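Local coordinates for aq_2013 protein (Aquifex aeolicus, PDB 2P6C) that is of unknown function but belongs to the YjbQ (UPF0047) family, assembles as three subunits and holds phosphate ions that may mark a pocket, at residues A[8-13]-A[17-22]; A[27-32]-A[107-112]; A[75-80]-A[89-94]; A[117-122]-A[128-133]. One frame throughout, in Å; residues are numbered along the deposited sequence.

In the fold
Contacts 1 and 4, with centres about 7 Å apart, pack the two antiparallel sheets against each other: each takes one strand from the four-stranded sheet (2-10 or 128-136) and one from the three-stranded sheet (17-20 or 116-121). Contact 2, about 16 Å from contact 4 between centres, joins helix 22-32 to the loop before strand 116-121. Contact 3 lies on the far side of the chain's centre, about 34 Å from contact 2 between centres, and grips a phosphate between two histidines. It touches contact 4 where helix 87-96 meets Phe122, and both reach the third subunit. The side chain of Lys128 in contact 4 comes within about 4 Å of another bound phosphate, consistent with an anion pocket there.

Contact 1: A[8-13]-A[17-22]; sequences LTFNTK and ELIRIT
Phe10 drives the far end of its ring against the branch methyl of Ile21, CZ lying 3.4 Å from Ile21 CG2, and the two side chains cross at about a right angle. The neighbouring ring atom CE1 also reaches Ile19, 4.1 Å from its CG2, so the ring bridges two residues of 17-22. With CG of Phe10 opposite its carbonyl carbon (chi1 -53°), the ring projects across the gap at a slant to both methyls. Two residues earlier, Leu8 adds a looser contact, CD1 to Ile21 CB at 4.3 Å. Toward the turn a carboxylate enters: Glu17, its chain stretched out, passes alongside Thr12 and sets OE1 3.5 Å from Thr12 CB. The polar link runs through water, which gives Glu17 OE2 a 3.0 Å hydrogen bond and takes a weak one from Lys13 N. Thr12 OG1 turns instead to Lys14 O and Gln125 N. The two strands do not pair directly. Within this chain, strand 2-10 bonds to 128-136 at the edge of the four-stranded sheet and strand 17-20 to 116-121 at the edge of the three-stranded one, while the Phe10 ring stacks with Tyr119 between the sheets.

Contact 2: A[27-32]-A[107-112]; sequences KAVEES and GKLDLG
Val29 and Leu109 cross obliquely, the valine presenting one methyl to the branch point of the leucine: Val29 CG2 is 4.0 Å from Leu109 CG. The other methyl, CG1, stands opposite the valine's backbone N (chi1 158°) and comes 4.0 Å from the carbonyl oxygen of Gly107, a van der Waals contact of the methyl with a backbone carbonyl. One residue of the helix thus spreads its two branches over two points of the loop 107-112. The contact is small, burying 116 Å² in all. One turn on, Ser32 OG donates a 2.9 Å hydrogen bond back to Val29 O, approaching 29° out of the carbonyl plane, and also pairs with Val34 N. Beyond Leu109 the loop kinks in an inverse gamma turn centred on Asp110, whose OD2 bonds to Thr105 and to Tyr7 of the second subunit. Helix 22-32 lies on the four-stranded sheet, with Val29 resting on Ile104 and Ile134, while Leu109 packs on Leu102 of strand 99-104 and back on Val25 and Lys26 of the helix.

Contact 3: A[75-80]-A[89-94]; sequences PDYKHH and AHLKNL. With PO4 (phosphate ion), chain E.
His79 and His90 meet over one phosphate oxygen, and theirs is the looser part of the contact: NE2 of His79 stays 3.9 Å from NE2 of His90, and the ion joins them. The His90 ring turns its edge to the face of His79 in a T-shaped stack, centroids 5.1 Å apart. Both imidazoles donate from NE2 to O2 of the phosphate, His90 NE2 at 2.8 Å and nearly straight (167°), His79 NE2 at 3.1 Å and more bent (140°). The oxygen lies near the plane of each ring, at its edge. CG of His79 stands opposite the backbone N (chi1 -179°), which carries NE2 toward the ion. The closely packed part is apolar: Leu91 CD1 sits 3.5 Å from Tyr77 OH and 3.7 Å from Tyr77 CZ, the hydroxyl bonding to Pro72 O. Glu56 of the third subunit bonds to His79 ND1, and Asp62 of that subunit to the backbone N of His79. Replacing His90 with a leucine would probably leave phosphate O2 without its shorter, straighter bond and the His79 face without its edge partner. The phosphate probably came from the crystallisation liquor, but two ring N-H groups converging on one oxygen, with Asn86 ND2 also bonded to the ion, are consistent with an oxyanion pocket.

Contact 4: A[117-122]-A[128-133]; sequences IFYAEF and KRVVIK
Lys128 reaches from strand 128-136 to strand 116-121, members of two stacked sheets that run roughly antiparallel here (152° between their directions) without pairing; the axes of 117-121 and 128-133 come within 9.7 Å at their closest. Lys128 CB lies 3.6 Å from Tyr119 OH, the tyrosine crossing at about a right angle. Further out CD passes Glu121 OE1 at 3.4 Å, and a bend at chi3 (80°) brings CE 3.5 Å from Glu121 OE2. The tip, NZ, forms a 2.9 Å salt bridge to that same OE2, on its syn side and 24° out of the carboxylate plane; Thr47 OG1 and Asp123 O also bond to NZ. Glu121 OE1 takes a 2.8 Å hydrogen bond from Tyr119 OH, arriving from above the plane; Ser48 OG is the hydroxyl's second partner. Exchanging Glu121 for an alanine would probably leave Lys128 without this carboxylate as its salt-bridge mate and cost Tyr119 OH one of its two partners, leaving Ser48. Beside this network Val130 CG2 presses close on the tyrosine ring, 3.3 Å from Tyr119 CD1.

Contact 1: A[8-13]-A[17-22]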
loop_
_atom_site.group_PDB
_atom_site.type_symbol
_atom_site.label_atom_id
_atom_site.label_comp_id
_atom_site.label_asym_id
_atom_site.label_seq_id
_atom_site.Cartn_x
_atom_site.Cartn_y
_atom_site.Cartn_z
ATOM N N LEU A 8 -14.955 2.003 -12.369
ATOM C CA LEU A 8 -14.468 2.692 -13.547
ATOM C C LEU A 8 -13.907 1.622 -14.472
ATOM O O LEU A 8 -13.194 0.717 -14.031
ATOM C CB LEU A 8 -13.382 3.702 -13.170
ATOM C CG LEU A 8 -13.789 4.768 -12.147
ATOM C CD1 LEU A 8 -12.615 5.711 -11.927
ATOM C CD2 LEU A 8 -15.015 5.533 -12.625
ATOM N N THR A 9 -14.251 1.717 -15.751
ATOM C CA THR A 9 -13.778 0.738 -16.720
ATOM C C THR A 9 -12.831 1.364 -17.740
ATOM O O THR A 9 -13.082 2.452 -18.273
ATOM C CB THR A 9 -14.954 0.065 -17.467
ATOM O OG1 THR A 9 -15.749 -0.658 -16.522
ATOM C CG2 THR A 9 -14.438 -0.903 -18.531
ATOM N N PHE A 10 -11.731 0.668 -17.998
ATOM C CA PHE A 10 -10.743 1.138 -18.955
ATOM C C PHE A 10 -10.451 0.024 -19.940
ATOM O O PHE A 10 -10.591 -1.166 -19.642
ATOM C CB PHE A 10 -9.444 1.523 -18.247
ATOM C CG PHE A 10 -9.635 2.498 -17.123
ATOM C CD1 PHE A 10 -9.656 3.873 -17.358
ATOM C CD2 PHE A 10 -9.793 2.036 -15.823
ATOM C CE1 PHE A 10 -9.823 4.767 -16.308
ATOM C CE2 PHE A 10 -9.963 2.915 -14.767
ATOM C CZ PHE A 10 -9.977 4.285 -15.006
ATOM N N ASN A 11 -10.075 0.463 -21.129
ATOM C CA ASN A 11 -9.669 -0.386 -22.234
ATOM C C ASN A 11 -8.703 0.473 -23.017
ATOM O O ASN A 11 -9.027 0.989 -24.076
ATOM C CB ASN A 11 -10.862 -0.814 -23.087
ATOM C CG ASN A 11 -10.481 -1.855 -24.129
ATOM O OD1 ASN A 11 -9.301 -2.076 -24.392
ATOM N ND2 ASN A 11 -11.482 -2.506 -24.718
ATOM N N THR A 12 -7.520 0.635 -22.431
ATOM C CA THR A 12 -6.452 1.446 -22.974
ATOM C C THR A 12 -6.090 1.111 -24.401
ATOM O O THR A 12 -6.193 -0.033 -24.851
ATOM C CB THR A 12 -5.195 1.329 -22.115
ATOM O OG1 THR A 12 -4.721 -0.023 -22.148
ATOM C CG2 THR A 12 -5.518 1.710 -20.683
ATOM N N LYS A 13 -5.656 2.143 -25.108
ATOM C CA LYS A 13 -5.320 1.976 -26.462
ATOM C C LYS A 13 -3.950 1.220 -26.571
ATOM O O LYS A 13 -3.658 0.554 -27.556
ATOM C CB LYS A 13 -5.373 3.429 -26.984
ATOM C CG LYS A 13 -5.585 3.487 -28.497
ATOM C CD LYS A 13 -4.875 4.679 -29.139
ATOM C CE LYS A 13 -3.859 4.248 -30.201
ATOM N NZ LYS A 13 -2.964 5.362 -30.507
ATOM N N GLU A 17 -0.030 2.281 -20.022
ATOM C CA GLU A 17 -0.499 3.652 -20.108
ATOM C C GLU A 17 -0.831 4.207 -18.732
ATOM O O GLU A 17 -1.172 3.462 -17.815
ATOM C CB GLU A 17 -1.742 3.696 -20.993
ATOM C CG GLU A 17 -1.981 5.014 -21.695
ATOM C CD GLU A 17 -3.095 4.911 -22.722
ATOM O OE1 GLU A 17 -3.190 3.857 -23.387
ATOM O OE2 GLU A 17 -3.868 5.882 -22.878
ATOM N N LEU A 18 -0.726 5.523 -18.601
ATOM C CA LEU A 18 -0.962 6.329 -17.424
ATOM C C LEU A 18 -2.271 7.045 -17.647
ATOM O O LEU A 18 -2.400 7.901 -18.512
ATOM C CB LEU A 18 0.191 7.348 -17.265
ATOM C CG LEU A 18 0.572 7.671 -15.798
ATOM C CD1 LEU A 18 0.255 6.519 -14.842
ATOM C CD2 LEU A 18 2.061 7.971 -15.627
ATOM N N ILE A 19 -3.340 6.822 -16.893
ATOM C CA ILE A 19 -4.598 7.543 -17.099
ATOM C C ILE A 19 -5.039 8.339 -15.878
ATOM O O ILE A 19 -5.195 7.774 -14.797
ATOM C CB ILE A 19 -5.752 6.569 -17.423
ATOM C CG1 ILE A 19 -5.352 5.621 -18.552
ATOM C CG2 ILE A 19 -6.996 7.363 -17.834
ATOM C CD1 ILE A 19 -5.217 6.309 -19.884
ATOM N N ARG A 20 -5.263 9.638 -16.055
ATOM C CA ARG A 20 -5.708 10.454 -14.948
ATOM C C ARG A 20 -7.136 10.098 -14.581
ATOM O O ARG A 20 -8.018 10.007 -15.425
ATOM C CB ARG A 20 -5.645 11.915 -15.381
ATOM C CG ARG A 20 -4.227 12.470 -15.323
ATOM C CD ARG A 20 -4.197 13.966 -15.639
ATOM N NE ARG A 20 -2.889 14.516 -15.308
ATOM C CZ ARG A 20 -1.894 14.304 -16.183
ATOM N NH1 ARG A 20 -2.127 13.667 -17.320
ATOM N NH2 ARG A 20 -0.651 14.663 -15.862
ATOM N N ILE A 21 -7.365 9.847 -13.297
ATOM C CA ILE A 21 -8.752 9.491 -12.850
ATOM C C ILE A 21 -9.121 10.297 -11.635
ATOM O O ILE A 21 -10.119 10.050 -10.972
ATOM C CB ILE A 21 -8.950 7.984 -12.479
ATOM C CG1 ILE A 21 -7.920 7.589 -11.417
ATOM C CG2 ILE A 21 -8.707 7.111 -13.725
ATOM C CD1 ILE A 21 -8.164 6.195 -10.847
ATOM N N THR A 22 -8.352 11.328 -11.299
ATOM C CA THR A 22 -8.684 12.152 -10.143
ATOM C C THR A 22 -10.091 12.751 -10.231
ATOM O O THR A 22 -10.861 12.679 -9.275
ATOM C CB THR A 22 -7.661 13.284 -9.958
ATOM O OG1 THR A 22 -6.373 12.712 -9.688
ATOM C CG2 THR A 22 -8.062 14.184 -8.805
HETATM O O HOH W 1 -6.586 5.017 -23.712
#

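Contact 2: A[27-32]-A[107-112]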
loop_
_atom_site.group_PDB
_atom_site.type_symbol
_atom_site.label_atom_id
_atom_site.label_comp_id
_atom_site.label_asym_id
_atom_site.label_seq_id
_atom_site.Cartn_x
_atom_site.Cartn_y
_atom_site.Cartn_z
ATOM N N LYS A 27 -15.716 13.021 -8.717
ATOM C CA LYS A 27 -17.120 12.935 -9.089
ATOM C C LYS A 27 -17.836 11.965 -8.187
ATOM O O LYS A 27 -18.973 12.173 -7.782
ATOM C CB LYS A 27 -17.238 12.416 -10.515
ATOM C CG LYS A 27 -18.642 12.643 -11.080
ATOM C CD LYS A 27 -18.822 12.011 -12.459
ATOM C CE LYS A 27 -20.252 12.144 -12.988
ATOM N NZ LYS A 27 -20.319 11.647 -14.360
ATOM N N ALA A 28 -17.156 10.868 -7.871
ATOM C CA ALA A 28 -17.739 9.846 -7.017
ATOM C C ALA A 28 -17.900 10.373 -5.595
ATOM O O ALA A 28 -18.914 10.106 -4.941
ATOM C CB ALA A 28 -16.876 8.597 -7.023
ATOM N N VAL A 29 -16.905 11.123 -5.119
ATOM C CA VAL A 29 -16.976 11.678 -3.768
ATOM C C VAL A 29 -18.159 12.622 -3.645
ATOM O O VAL A 29 -18.860 12.656 -2.642
ATOM C CB VAL A 29 -15.683 12.443 -3.441
ATOM C CG1 VAL A 29 -15.939 13.448 -2.320
ATOM C CG2 VAL A 29 -14.600 11.473 -3.008
ATOM N N GLU A 30 -18.422 13.396 -4.689
ATOM C CA GLU A 30 -19.564 14.302 -4.669
ATOM C C GLU A 30 -20.911 13.560 -4.611
ATOM O O GLU A 30 -21.760 13.875 -3.817
ATOM C CB GLU A 30 -19.514 15.252 -5.875
ATOM C CG GLU A 30 -20.724 16.197 -5.910
ATOM C CD GLU A 30 -20.512 17.412 -6.813
ATOM O OE1 GLU A 30 -19.503 17.467 -7.534
ATOM O OE2 GLU A 30 -21.377 18.299 -6.782
ATOM N N GLU A 31 -21.056 12.553 -5.525
ATOM C CA GLU A 31 -22.239 11.681 -5.632
ATOM C C GLU A 31 -22.570 10.950 -4.289
ATOM O O GLU A 31 -23.679 10.486 -4.058
ATOM C CB GLU A 31 -21.999 10.681 -6.787
ATOM C CG GLU A 31 -21.928 11.352 -8.185
ATOM C CD GLU A 31 -21.583 10.347 -9.285
ATOM O OE1 GLU A 31 -21.181 9.231 -8.961
ATOM O OE2 GLU A 31 -21.718 10.684 -10.459
ATOM N N SER A 32 -21.529 10.738 -3.489
ATOM C CA SER A 32 -21.659 9.922 -2.279
ATOM C C SER A 32 -22.266 10.762 -1.165
ATOM O O SER A 32 -22.791 10.231 -0.187
ATOM C CB SER A 32 -20.295 9.414 -1.808
ATOM O OG SER A 32 -19.641 10.395 -1.022
ATOM N N GLY A 107 -16.430 17.271 2.699
ATOM C CA GLY A 107 -17.046 16.934 1.418
ATOM C C GLY A 107 -16.073 17.014 0.225
ATOM O O GLY A 107 -16.461 17.205 -0.914
ATOM N N LYS A 108 -14.777 16.859 0.561
ATOM C CA LYS A 108 -13.769 16.954 -0.483
ATOM C C LYS A 108 -12.673 15.901 -0.351
ATOM O O LYS A 108 -12.271 15.515 0.740
ATOM C CB LYS A 108 -13.131 18.323 -0.366
ATOM C CG LYS A 108 -14.015 19.396 -0.983
ATOM C CD LYS A 108 -13.577 20.797 -0.576
ATOM C CE LYS A 108 -13.253 20.902 0.918
ATOM N NZ LYS A 108 -12.530 22.148 1.171
ATOM N N LEU A 109 -12.222 15.422 -1.540
ATOM C CA LEU A 109 -11.043 14.569 -1.616
ATOM C C LEU A 109 -9.866 15.329 -1.024
ATOM O O LEU A 109 -9.471 16.378 -1.517
ATOM C CB LEU A 109 -10.737 14.275 -3.085
ATOM C CG LEU A 109 -10.831 12.794 -3.512
ATOM C CD1 LEU A 109 -9.993 12.506 -4.761
ATOM C CD2 LEU A 109 -10.364 11.796 -2.451
ATOM N N ASP A 110 -9.324 14.804 0.091
ATOM C CA ASP A 110 -8.229 15.459 0.835
ATOM C C ASP A 110 -6.855 15.189 0.195
ATOM O O ASP A 110 -6.140 14.274 0.594
ATOM C CB ASP A 110 -8.221 14.943 2.280
ATOM C CG ASP A 110 -7.697 16.026 3.227
ATOM O OD1 ASP A 110 -7.031 16.953 2.754
ATOM O OD2 ASP A 110 -7.960 15.927 4.421
ATOM N N LEU A 111 -6.503 15.988 -0.846
ATOM C CA LEU A 111 -5.249 15.747 -1.553
ATOM C C LEU A 111 -4.177 16.803 -1.306
ATOM O O LEU A 111 -4.427 17.977 -1.085
ATOM C CB LEU A 111 -5.526 15.772 -3.050
ATOM C CG LEU A 111 -6.275 14.536 -3.518
ATOM C CD1 LEU A 111 -6.392 14.494 -5.039
ATOM C CD2 LEU A 111 -5.609 13.230 -3.095
ATOM N N GLY A 112 -2.910 16.343 -1.406
ATOM C CA GLY A 112 -1.749 17.230 -1.266
ATOM C C GLY A 112 -1.643 18.230 -2.442
ATOM O O GLY A 112 -2.368 18.147 -3.423
#

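Contact 3: A[75-80]-A[89-94]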
loop_
_atom_site.group_PDB
_atom_site.type_symbol
_atom_site.label_atom_id
_atom_site.label_comp_id
_atom_site.label_asym_id
_atom_site.label_seq_id
_atom_site.Cartn_x
_atom_site.Cartn_y
_atom_site.Cartn_z
ATOM N N PRO A 75 10.973 -12.824 -21.543
ATOM C CA PRO A 75 10.377 -13.923 -22.272
ATOM C C PRO A 75 10.324 -15.296 -21.518
ATOM O O PRO A 75 9.544 -16.188 -21.787
ATOM C CB PRO A 75 11.207 -14.107 -23.534
ATOM C CG PRO A 75 12.625 -13.745 -23.128
ATOM C CD PRO A 75 12.318 -12.561 -22.093
ATOM N N ASP A 76 11.228 -15.359 -20.509
ATOM C CA ASP A 76 11.443 -16.595 -19.756
ATOM C C ASP A 76 10.748 -16.666 -18.348
ATOM O O ASP A 76 11.051 -17.480 -17.524
ATOM C CB ASP A 76 12.981 -16.883 -19.631
ATOM C CG ASP A 76 13.772 -15.677 -19.102
ATOM O OD1 ASP A 76 13.127 -14.691 -18.741
ATOM O OD2 ASP A 76 15.013 -15.748 -19.031
ATOM N N TYR A 77 9.806 -15.733 -18.054
ATOM C CA TYR A 77 9.178 -15.859 -16.723
ATOM C C TYR A 77 8.433 -17.180 -16.712
ATOM O O TYR A 77 7.941 -17.627 -17.747
ATOM C CB TYR A 77 8.157 -14.707 -16.496
ATOM C CG TYR A 77 8.794 -13.393 -16.115
ATOM C CD1 TYR A 77 9.664 -13.309 -15.033
ATOM C CD2 TYR A 77 8.513 -12.230 -16.848
ATOM C CE1 TYR A 77 10.261 -12.102 -14.693
ATOM C CE2 TYR A 77 9.112 -11.021 -16.506
ATOM C CZ TYR A 77 9.983 -10.957 -15.437
ATOM O OH TYR A 77 10.625 -9.782 -15.123
ATOM N N LYS A 78 8.357 -17.813 -15.548
ATOM C CA LYS A 78 7.688 -19.097 -15.433
ATOM C C LYS A 78 6.210 -18.977 -15.766
ATOM O O LYS A 78 5.589 -19.928 -16.245
ATOM C CB LYS A 78 7.866 -19.657 -14.020
ATOM C CG LYS A 78 9.321 -19.873 -13.622
ATOM C CD LYS A 78 10.057 -20.728 -14.639
ATOM C CE LYS A 78 11.432 -21.114 -14.125
ATOM N NZ LYS A 78 12.222 -19.906 -13.737
ATOM N N HIS A 79 5.652 -17.797 -15.517
ATOM C CA HIS A 79 4.233 -17.535 -15.804
ATOM C C HIS A 79 3.928 -17.841 -17.275
ATOM O O HIS A 79 2.806 -18.130 -17.663
ATOM C CB HIS A 79 3.919 -16.060 -15.486
ATOM C CG HIS A 79 2.454 -15.751 -15.746
ATOM N ND1 HIS A 79 1.427 -16.447 -15.188
ATOM C CD2 HIS A 79 1.908 -14.710 -16.525
ATOM C CE1 HIS A 79 0.301 -15.844 -15.636
ATOM N NE2 HIS A 79 0.558 -14.803 -16.438
ATOM N N HIS A 80 4.988 -17.750 -18.101
ATOM C CA HIS A 80 4.842 -17.975 -19.546
ATOM C C HIS A 80 4.497 -19.419 -19.909
ATOM O O HIS A 80 4.259 -19.758 -21.064
ATOM C CB HIS A 80 6.166 -17.583 -20.210
ATOM C CG HIS A 80 6.119 -17.858 -21.701
ATOM N ND1 HIS A 80 6.898 -18.794 -22.302
ATOM C CD2 HIS A 80 5.424 -17.150 -22.698
ATOM C CE1 HIS A 80 6.658 -18.661 -23.626
ATOM N NE2 HIS A 80 5.782 -17.686 -23.894
ATOM N N ALA A 89 4.043 -7.401 -15.937
ATOM C CA ALA A 89 2.916 -6.563 -15.520
ATOM C C ALA A 89 2.464 -6.907 -14.105
ATOM O O ALA A 89 2.017 -6.041 -13.350
ATOM C CB ALA A 89 1.749 -6.728 -16.489
ATOM N N HIS A 90 2.559 -8.184 -13.758
ATOM C CA HIS A 90 2.180 -8.637 -12.431
ATOM C C HIS A 90 3.183 -8.100 -11.427
ATOM O O HIS A 90 2.813 -7.628 -10.354
ATOM C CB HIS A 90 2.170 -10.160 -12.387
ATOM C CG HIS A 90 0.968 -10.771 -13.031
ATOM N ND1 HIS A 90 -0.210 -10.990 -12.350
ATOM C CD2 HIS A 90 0.755 -11.196 -14.298
ATOM C CE1 HIS A 90 -1.095 -11.528 -13.169
ATOM N NE2 HIS A 90 -0.535 -11.662 -14.357
ATOM N N LEU A 91 4.460 -8.171 -11.788
ATOM C CA LEU A 91 5.506 -7.678 -10.909
ATOM C C LEU A 91 5.351 -6.169 -10.709
ATOM O O LEU A 91 5.493 -5.666 -9.586
ATOM C CB LEU A 91 6.883 -8.026 -11.487
ATOM C CG LEU A 91 7.152 -9.532 -11.621
ATOM C CD1 LEU A 91 8.516 -9.759 -12.271
ATOM C CD2 LEU A 91 7.093 -10.205 -10.248
ATOM N N LYS A 92 5.049 -5.450 -11.791
ATOM C CA LYS A 92 4.844 -4.002 -11.698
ATOM C C LYS A 92 3.674 -3.681 -10.763
ATOM O O LYS A 92 3.654 -2.662 -10.099
ATOM C CB LYS A 92 4.612 -3.412 -13.108
ATOM C CG LYS A 92 5.868 -3.307 -13.987
ATOM C CD LYS A 92 5.535 -2.812 -15.402
ATOM C CE LYS A 92 6.789 -2.569 -16.270
ATOM N NZ LYS A 92 7.384 -3.821 -16.768
ATOM N N ASN A 93 2.654 -4.561 -10.703
ATOM C CA ASN A 93 1.483 -4.391 -9.833
ATOM C C ASN A 93 1.903 -4.569 -8.368
ATOM O O ASN A 93 1.495 -3.860 -7.461
ATOM C CB ASN A 93 0.431 -5.438 -10.235
ATOM C CG ASN A 93 -0.621 -5.611 -9.166
ATOM O OD1 ASN A 93 -0.549 -6.499 -8.320
ATOM N ND2 ASN A 93 -1.629 -4.722 -9.209
ATOM N N LEU A 94 2.774 -5.561 -8.191
ATOM C CA LEU A 94 3.305 -5.789 -6.852
ATOM C C LEU A 94 4.085 -4.563 -6.376
ATOM O O LEU A 94 3.901 -4.067 -5.272
ATOM C CB LEU A 94 4.225 -7.021 -6.892
ATOM C CG LEU A 94 3.763 -8.166 -5.972
ATOM C CD1 LEU A 94 4.899 -9.127 -5.614
ATOM C CD2 LEU A 94 3.188 -7.667 -4.646
HETATM P P PO4 E . -3.336 -12.711 -16.726
HETATM O O1 PO4 E . -4.338 -12.727 -15.710
HETATM O O2 PO4 E . -1.982 -12.956 -16.373
HETATM O O3 PO4 E . -3.383 -11.326 -17.424
HETATM O O4 PO4 E . -3.645 -13.641 -17.794
#

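Contact 4: A[117-122]-A[128-133]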
loop_
_atom_site.group_PDB
_atom_site.type_symbol
_atom_site.label_atom_id
_atom_site.label_comp_id
_atom_site.label_asym_id
_atom_site.label_seq_id
_atom_site.Cartn_x
_atom_site.Cartn_y
_atom_site.Cartn_z
ATOM N N ILE A 117 -4.284 11.184 -8.848
ATOM C CA ILE A 117 -4.549 9.747 -8.865
ATOM C C ILE A 117 -4.508 9.237 -10.302
ATOM O O ILE A 117 -5.143 9.808 -11.185
ATOM C CB ILE A 117 -5.947 9.426 -8.293
ATOM C CG1 ILE A 117 -6.104 10.048 -6.907
ATOM C CG2 ILE A 117 -6.146 7.911 -8.218
ATOM C CD1 ILE A 117 -7.507 9.903 -6.342
ATOM N N PHE A 118 -3.765 8.163 -10.542
ATOM C CA PHE A 118 -3.693 7.603 -11.886
ATOM C C PHE A 118 -4.055 6.138 -11.902
ATOM O O PHE A 118 -3.899 5.436 -10.904
ATOM C CB PHE A 118 -2.278 7.691 -12.466
ATOM C CG PHE A 118 -1.815 9.077 -12.769
ATOM C CD1 PHE A 118 -1.244 9.865 -11.780
ATOM C CD2 PHE A 118 -1.890 9.577 -14.070
ATOM C CE1 PHE A 118 -0.747 11.132 -12.079
ATOM C CE2 PHE A 118 -1.402 10.833 -14.380
ATOM C CZ PHE A 118 -0.824 11.619 -13.383
ATOM N N TYR A 119 -4.551 5.687 -13.047
ATOM C CA TYR A 119 -4.775 4.275 -13.279
ATOM C C TYR A 119 -3.602 3.901 -14.122
ATOM O O TYR A 119 -3.450 4.403 -15.227
ATOM C CB TYR A 119 -6.068 4.027 -14.096
ATOM C CG TYR A 119 -6.194 2.573 -14.518
ATOM C CD1 TYR A 119 -6.272 1.560 -13.551
ATOM C CD2 TYR A 119 -6.238 2.207 -15.869
ATOM C CE1 TYR A 119 -6.385 0.222 -13.930
ATOM C CE2 TYR A 119 -6.349 0.868 -16.247
ATOM C CZ TYR A 119 -6.414 -0.122 -15.277
ATOM O OH TYR A 119 -6.479 -1.458 -15.641
ATOM N N ALA A 120 -2.715 3.107 -13.545
ATOM C CA ALA A 120 -1.528 2.737 -14.279
ATOM C C ALA A 120 -1.696 1.342 -14.907
ATOM O O ALA A 120 -1.666 0.311 -14.239
ATOM C CB ALA A 120 -0.348 2.816 -13.307
ATOM N N GLU A 121 -1.955 1.345 -16.225
ATOM C CA GLU A 121 -2.194 0.138 -16.984
ATOM C C GLU A 121 -0.836 -0.515 -17.368
ATOM O O GLU A 121 0.043 0.111 -17.945
ATOM C CB GLU A 121 -3.122 0.497 -18.197
ATOM C CG GLU A 121 -3.386 -0.710 -19.097
ATOM C CD GLU A 121 -4.130 -1.766 -18.310
ATOM O OE1 GLU A 121 -5.344 -1.669 -18.200
ATOM O OE2 GLU A 121 -3.481 -2.681 -17.805
ATOM N N PHE A 122 -0.646 -1.797 -17.062
ATOM C CA PHE A 122 0.598 -2.485 -17.408
ATOM C C PHE A 122 0.426 -3.586 -18.461
ATOM O O PHE A 122 1.415 -4.120 -18.972
ATOM C CB PHE A 122 1.241 -3.067 -16.145
ATOM C CG PHE A 122 1.460 -2.051 -15.058
ATOM C CD1 PHE A 122 2.064 -0.832 -15.345
ATOM C CD2 PHE A 122 1.053 -2.307 -13.754
ATOM C CE1 PHE A 122 2.261 0.122 -14.351
ATOM C CE2 PHE A 122 1.245 -1.354 -12.744
ATOM C CZ PHE A 122 1.849 -0.138 -13.047
ATOM N N LYS A 128 -10.951 -3.542 -18.237
ATOM C CA LYS A 128 -10.500 -3.770 -16.863
ATOM C C LYS A 128 -11.113 -2.698 -15.974
ATOM O O LYS A 128 -11.290 -1.549 -16.394
ATOM C CB LYS A 128 -8.973 -3.736 -16.813
ATOM C CG LYS A 128 -8.353 -4.908 -17.567
ATOM C CD LYS A 128 -6.890 -4.708 -17.961
ATOM C CE LYS A 128 -5.929 -4.976 -16.820
ATOM N NZ LYS A 128 -4.558 -5.312 -17.331
ATOM N N ARG A 129 -11.434 -3.060 -14.739
ATOM C CA ARG A 129 -12.072 -2.092 -13.868
ATOM C C ARG A 129 -11.274 -1.681 -12.632
ATOM O O ARG A 129 -10.376 -2.386 -12.158
ATOM C CB ARG A 129 -13.437 -2.625 -13.397
ATOM C CG ARG A 129 -14.396 -3.149 -14.471
ATOM C CD ARG A 129 -15.658 -3.660 -13.767
ATOM N NE ARG A 129 -15.292 -4.815 -12.954
ATOM C CZ ARG A 129 -15.984 -5.292 -11.919
ATOM N NH1 ARG A 129 -17.127 -4.729 -11.510
ATOM N NH2 ARG A 129 -15.528 -6.367 -11.290
ATOM N N VAL A 130 -11.643 -0.509 -12.135
ATOM C CA VAL A 130 -11.131 0.077 -10.916
ATOM C C VAL A 130 -12.347 0.286 -10.025
ATOM O O VAL A 130 -13.378 0.732 -10.523
ATOM C CB VAL A 130 -10.517 1.458 -11.213
ATOM C CG1 VAL A 130 -10.446 2.263 -9.915
ATOM C CG2 VAL A 130 -9.120 1.351 -11.820
ATOM N N VAL A 131 -12.253 -0.127 -8.739
ATOM C CA VAL A 131 -13.369 0.126 -7.783
ATOM C C VAL A 131 -13.088 1.316 -6.919
ATOM O O VAL A 131 -11.955 1.558 -6.501
ATOM C CB VAL A 131 -13.723 -1.124 -6.909
ATOM C CG1 VAL A 131 -12.503 -1.647 -6.148
ATOM C CG2 VAL A 131 -14.792 -0.762 -5.893
ATOM N N ILE A 132 -14.156 2.126 -6.744
ATOM C CA ILE A 132 -14.156 3.232 -5.792
ATOM C C ILE A 132 -15.143 2.900 -4.692
ATOM O O ILE A 132 -16.312 2.723 -4.922
ATOM C CB ILE A 132 -14.623 4.536 -6.463
ATOM C CG1 ILE A 132 -13.666 4.930 -7.584
ATOM C CG2 ILE A 132 -14.618 5.682 -5.422
ATOM C CD1 ILE A 132 -14.232 6.030 -8.484
ATOM N N LYS A 133 -14.620 2.773 -3.474
ATOM C CA LYS A 133 -15.507 2.466 -2.377
ATOM C C LYS A 133 -15.351 3.511 -1.287
ATOM O O LYS A 133 -14.273 3.726 -0.748
ATOM C CB LYS A 133 -15.132 1.087 -1.833
ATOM C CG LYS A 133 -16.169 0.558 -0.840
ATOM C CD LYS A 133 -17.497 0.226 -1.519
ATOM C CE LYS A 133 -18.295 -0.835 -0.747
ATOM N NZ LYS A 133 -19.273 -1.458 -1.635
#